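Local structure of nonribosomal peptide synthase (Streptomyces sp. MJ635-86F5, 5JJP) at residues H267-W281 with G294-F308. The protein adenylates an aliphatic beta-amino acid, probably using ATP, as an adenylation enzyme of nonribosomal peptide synthesis. Numbering follows the deposited sequence.
Sequences HEAAITQVHGVPSLW and GLDPLRSILFSGEDF
Strands 273-276 and 300-304 run side by side in parallel, 13° apart, with Leu-302 N giving a nearly straight bond (172°) to Val-274 O and Gly-276 N answering to Leu-302 O. Where the pairing starts, Thr-272 O takes three donors: Arg-299 N at 2.8 Å, Ser-300 N, and the Ser-300 hydroxyl tilted from the carbonyl plane. Ser-300 OG also accepts a bond from Gln-273 NE2 (3.0 Å) and lies close to the plane of that amide. With CG anti to the backbone N (chi1 -177°) and the chain extended, Gln-273 lays its amide along the sheet face that bears Ser-300, His-275 and Leu-302, where OE1 accepts a bond from His-275 NE2 at 2.8 Å and NE2 also reaches Leu-216 O. The bond helps to hold the imidazole's rotation, and Leu-302 CD2 sits over one ring face, 3.6 Å from the centroid, in a CH-pi contact. Were Gln-273 cut back to an alanine, His-275 NE2 would probably lose its acceptor, the Ser-300 hydroxyl its amide donor, and the ring would be freer to turn.

On the face of Val-274 and Ile-301, Leu-298 CD1 packs on Val-274 CG2, and Ile-301 CD1 touches Trp-281 CZ2 at 3.6 Å. Trp-281 NE1 is buried here without a polar partner. Past the strand ends, Glu-306 stretches back along Pro-278, so that OE2 meets Ser-279 N at 2.6 Å, nearly along the C-O axis; OE1 is only weakly bonded to Ser-279 OG.

These are neighbouring central strands of a six-stranded mixed sheet, joined by a right-handed beta-alpha-beta crossover through helices 282-287 and 289-293. Strand 222-225 flanks 273-276 and strand 324-329 flanks 300-304, while helices 259-268 and 310-319 pack against the Val-274 and Ile-301 face; the sheet forms one beta layer of the alpha-beta-alpha-beta-alpha sandwich, with these helices in an alpha layer beside it.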
# COMPACT_ATOMS: atom_id res chain seq x y z
N HIS A 267 -7.58 -5.82 -21.20
CA HIS A 267 -7.71 -5.16 -22.52
C HIS A 267 -8.59 -3.95 -22.49
O HIS A 267 -8.21 -2.92 -22.97
CB HIS A 267 -8.31 -6.14 -23.57
CG HIS A 267 -7.33 -7.11 -24.10
ND1 HIS A 267 -6.45 -6.79 -25.12
CD2 HIS A 267 -7.04 -8.39 -23.74
CE1 HIS A 267 -5.69 -7.85 -25.38
NE2 HIS A 267 -6.05 -8.84 -24.57
N GLU A 268 -9.78 -4.07 -21.93
CA GLU A 268 -10.71 -2.93 -21.94
C GLU A 268 -10.06 -1.70 -21.37
O GLU A 268 -10.15 -0.61 -21.95
CB GLU A 268 -12.00 -3.25 -21.16
CG GLU A 268 -13.18 -2.34 -21.50
CD GLU A 268 -14.40 -2.51 -20.57
OE1 GLU A 268 -14.44 -3.42 -19.69
OE2 GLU A 268 -15.36 -1.72 -20.72
N ALA A 269 -9.37 -1.84 -20.24
CA ALA A 269 -8.74 -0.67 -19.59
C ALA A 269 -7.28 -0.43 -20.04
O ALA A 269 -6.61 0.43 -19.50
CB ALA A 269 -8.79 -0.84 -18.08
N ALA A 270 -6.81 -1.19 -21.03
CA ALA A 270 -5.53 -0.96 -21.66
C ALA A 270 -4.46 -0.92 -20.56
O ALA A 270 -3.62 -0.02 -20.51
CB ALA A 270 -5.54 0.34 -22.47
N ILE A 271 -4.46 -1.97 -19.75
CA ILE A 271 -3.54 -2.06 -18.62
C ILE A 271 -2.08 -2.33 -19.04
O ILE A 271 -1.81 -3.29 -19.79
CB ILE A 271 -4.00 -3.18 -17.67
CG1 ILE A 271 -5.39 -2.85 -17.13
CG2 ILE A 271 -3.01 -3.38 -16.53
CD1 ILE A 271 -5.47 -1.57 -16.31
N THR A 272 -1.15 -1.48 -18.60
CA THR A 272 0.29 -1.69 -18.87
C THR A 272 1.01 -2.40 -17.74
O THR A 272 2.04 -3.02 -17.97
CB THR A 272 1.02 -0.39 -19.13
OG1 THR A 272 0.95 0.45 -17.98
CG2 THR A 272 0.39 0.35 -20.35
N GLN A 273 0.48 -2.34 -16.52
CA GLN A 273 1.16 -2.99 -15.40
C GLN A 273 0.17 -3.63 -14.47
O GLN A 273 -0.87 -3.05 -14.17
CB GLN A 273 2.01 -1.97 -14.66
CG GLN A 273 2.83 -2.55 -13.51
CD GLN A 273 3.76 -1.54 -12.90
OE1 GLN A 273 3.45 -0.96 -11.88
NE2 GLN A 273 4.87 -1.27 -13.58
N VAL A 274 0.44 -4.87 -14.09
CA VAL A 274 -0.44 -5.56 -13.20
C VAL A 274 0.27 -5.78 -11.86
O VAL A 274 1.42 -6.20 -11.81
CB VAL A 274 -0.89 -6.90 -13.73
CG1 VAL A 274 -1.63 -7.66 -12.62
CG2 VAL A 274 -1.81 -6.73 -14.90
N HIS A 275 -0.42 -5.42 -10.79
CA HIS A 275 0.00 -5.70 -9.42
C HIS A 275 -0.87 -6.81 -8.86
O HIS A 275 -2.10 -6.75 -8.99
CB HIS A 275 -0.21 -4.48 -8.50
CG HIS A 275 0.68 -3.32 -8.80
ND1 HIS A 275 0.72 -2.20 -8.00
CD2 HIS A 275 1.55 -3.10 -9.80
CE1 HIS A 275 1.61 -1.36 -8.48
NE2 HIS A 275 2.10 -1.86 -9.60
N GLY A 276 -0.26 -7.77 -8.23
CA GLY A 276 -1.01 -8.87 -7.65
C GLY A 276 -0.11 -9.89 -6.98
O GLY A 276 1.09 -9.84 -7.14
N VAL A 277 -0.70 -10.79 -6.20
CA VAL A 277 0.04 -11.97 -5.68
C VAL A 277 0.34 -12.93 -6.84
O VAL A 277 -0.35 -12.92 -7.82
CB VAL A 277 -0.71 -12.71 -4.55
CG1 VAL A 277 -0.85 -11.81 -3.31
CG2 VAL A 277 -2.10 -13.19 -4.98
N PRO A 278 1.39 -13.73 -6.73
CA PRO A 278 1.75 -14.69 -7.75
C PRO A 278 0.61 -15.60 -8.19
O PRO A 278 0.46 -15.84 -9.35
CB PRO A 278 2.83 -15.54 -7.05
CG PRO A 278 3.49 -14.59 -6.13
CD PRO A 278 2.38 -13.72 -5.62
N SER A 279 -0.14 -16.14 -7.23
CA SER A 279 -1.23 -17.12 -7.49
C SER A 279 -2.34 -16.56 -8.33
O SER A 279 -3.12 -17.31 -8.88
CB SER A 279 -1.82 -17.62 -6.17
OG SER A 279 -2.44 -16.56 -5.42
N LEU A 280 -2.46 -15.25 -8.40
CA LEU A 280 -3.35 -14.61 -9.36
C LEU A 280 -3.27 -15.26 -10.74
O LEU A 280 -4.27 -15.39 -11.44
CB LEU A 280 -2.99 -13.13 -9.48
CG LEU A 280 -3.58 -12.38 -10.64
CD1 LEU A 280 -5.09 -12.33 -10.48
CD2 LEU A 280 -3.00 -10.97 -10.69
N TRP A 281 -2.06 -15.61 -11.16
CA TRP A 281 -1.81 -16.03 -12.53
C TRP A 281 -2.06 -17.52 -12.79
O TRP A 281 -2.27 -17.90 -13.93
CB TRP A 281 -0.37 -15.66 -12.93
CG TRP A 281 -0.16 -14.16 -12.96
CD1 TRP A 281 0.37 -13.39 -11.97
CD2 TRP A 281 -0.52 -13.27 -13.99
NE1 TRP A 281 0.38 -12.08 -12.34
CE2 TRP A 281 -0.16 -11.99 -13.59
CE3 TRP A 281 -1.11 -13.44 -15.24
CZ2 TRP A 281 -0.39 -10.88 -14.37
CZ3 TRP A 281 -1.32 -12.30 -16.04
CH2 TRP A 281 -0.97 -11.06 -15.59
N GLY A 294 -2.13 -13.24 -25.23
CA GLY A 294 -2.70 -12.17 -26.06
C GLY A 294 -2.85 -10.81 -25.40
O GLY A 294 -3.39 -9.89 -26.02
N LEU A 295 -2.37 -10.68 -24.15
CA LEU A 295 -2.39 -9.38 -23.43
C LEU A 295 -1.37 -8.38 -24.00
O LEU A 295 -0.32 -8.11 -23.39
CB LEU A 295 -2.13 -9.56 -21.94
CG LEU A 295 -3.19 -10.37 -21.19
CD1 LEU A 295 -2.62 -10.80 -19.86
CD2 LEU A 295 -4.43 -9.55 -21.00
N ASP A 296 -1.70 -7.82 -25.16
CA ASP A 296 -0.76 -6.97 -25.87
C ASP A 296 -0.36 -5.69 -25.13
O ASP A 296 0.80 -5.26 -25.23
CB ASP A 296 -1.29 -6.65 -27.29
CG ASP A 296 -1.25 -7.87 -28.20
OD1 ASP A 296 -0.34 -8.72 -28.04
OD2 ASP A 296 -2.12 -7.98 -29.09
N PRO A 297 -1.30 -5.06 -24.41
CA PRO A 297 -0.91 -3.78 -23.79
C PRO A 297 -0.05 -3.91 -22.57
O PRO A 297 0.62 -2.93 -22.17
CB PRO A 297 -2.26 -3.16 -23.39
CG PRO A 297 -3.26 -3.88 -24.22
CD PRO A 297 -2.74 -5.26 -24.40
N LEU A 298 0.01 -5.11 -22.02
CA LEU A 298 0.70 -5.36 -20.76
C LEU A 298 2.22 -5.35 -20.97
O LEU A 298 2.72 -6.13 -21.77
CB LEU A 298 0.28 -6.71 -20.18
CG LEU A 298 0.80 -7.07 -18.79
CD1 LEU A 298 0.24 -6.12 -17.76
CD2 LEU A 298 0.46 -8.48 -18.37
N ARG A 299 2.92 -4.46 -20.26
CA ARG A 299 4.36 -4.34 -20.32
C ARG A 299 5.03 -4.83 -19.07
O ARG A 299 6.25 -5.13 -19.08
CB ARG A 299 4.77 -2.89 -20.52
CG ARG A 299 4.04 -2.21 -21.67
CD ARG A 299 4.53 -0.82 -21.86
NE ARG A 299 5.92 -0.87 -22.24
CZ ARG A 299 6.83 0.06 -21.96
NH1 ARG A 299 8.07 -0.15 -22.32
NH2 ARG A 299 6.53 1.19 -21.30
N SER A 300 4.30 -4.92 -17.96
CA SER A 300 4.97 -5.20 -16.70
C SER A 300 4.10 -5.80 -15.65
O SER A 300 2.91 -5.61 -15.64
CB SER A 300 5.60 -3.92 -16.18
OG SER A 300 4.64 -2.90 -16.12
N ILE A 301 4.73 -6.54 -14.73
CA ILE A 301 4.00 -7.16 -13.63
C ILE A 301 4.81 -7.03 -12.36
O ILE A 301 6.02 -7.27 -12.35
CB ILE A 301 3.78 -8.66 -13.89
CG1 ILE A 301 3.07 -8.88 -15.24
CG2 ILE A 301 2.98 -9.27 -12.77
CD1 ILE A 301 2.94 -10.36 -15.63
N LEU A 302 4.13 -6.68 -11.29
CA LEU A 302 4.72 -6.55 -9.97
C LEU A 302 4.03 -7.53 -9.03
O LEU A 302 2.78 -7.52 -8.95
CB LEU A 302 4.50 -5.14 -9.50
CG LEU A 302 4.96 -4.75 -8.10
CD1 LEU A 302 6.46 -4.85 -8.01
CD2 LEU A 302 4.54 -3.34 -7.72
N PHE A 303 4.79 -8.45 -8.45
CA PHE A 303 4.23 -9.43 -7.46
C PHE A 303 4.68 -9.15 -6.07
O PHE A 303 5.79 -8.74 -5.88
CB PHE A 303 4.82 -10.83 -7.50
CG PHE A 303 5.02 -11.37 -8.81
CD1 PHE A 303 3.94 -11.60 -9.65
CD2 PHE A 303 6.29 -11.75 -9.20
CE1 PHE A 303 4.12 -12.15 -10.91
CE2 PHE A 303 6.48 -12.31 -10.44
CZ PHE A 303 5.40 -12.50 -11.30
N SER A 304 3.88 -9.60 -5.12
CA SER A 304 4.34 -9.71 -3.75
C SER A 304 3.45 -10.51 -2.90
O SER A 304 2.31 -10.78 -3.25
CB SER A 304 4.32 -8.33 -3.13
OG SER A 304 2.98 -7.92 -3.01
N GLY A 305 3.96 -10.80 -1.70
CA GLY A 305 3.12 -11.22 -0.57
C GLY A 305 2.96 -12.72 -0.49
O GLY A 305 2.11 -13.23 0.26
N GLU A 306 3.79 -13.44 -1.25
CA GLU A 306 3.59 -14.86 -1.40
C GLU A 306 4.75 -15.42 -2.22
O GLU A 306 5.28 -14.74 -3.10
CB GLU A 306 2.19 -15.07 -1.99
CG GLU A 306 1.89 -16.31 -2.79
CD GLU A 306 0.55 -16.20 -3.51
OE1 GLU A 306 -0.46 -15.75 -2.90
OE2 GLU A 306 0.48 -16.55 -4.71
N ASP A 307 5.21 -16.61 -1.86
CA ASP A 307 6.26 -17.30 -2.60
C ASP A 307 5.69 -17.70 -3.96
O ASP A 307 4.57 -18.13 -4.05
CB ASP A 307 6.77 -18.53 -1.84
CG ASP A 307 7.89 -18.19 -0.83
OD1 ASP A 307 7.70 -18.44 0.39
OD2 ASP A 307 8.97 -17.68 -1.24
N PHE A 308 6.47 -17.48 -5.02
CA PHE A 308 6.11 -17.82 -6.40
C PHE A 308 6.83 -19.13 -6.77
O PHE A 308 8.06 -19.11 -6.92
CB PHE A 308 6.59 -16.70 -7.36
CG PHE A 308 5.74 -16.51 -8.60
CD1 PHE A 308 5.43 -15.23 -9.08
CD2 PHE A 308 5.24 -17.60 -9.30
CE1 PHE A 308 4.64 -15.06 -10.21
CE2 PHE A 308 4.45 -17.43 -10.43
CZ PHE A 308 4.15 -16.16 -10.89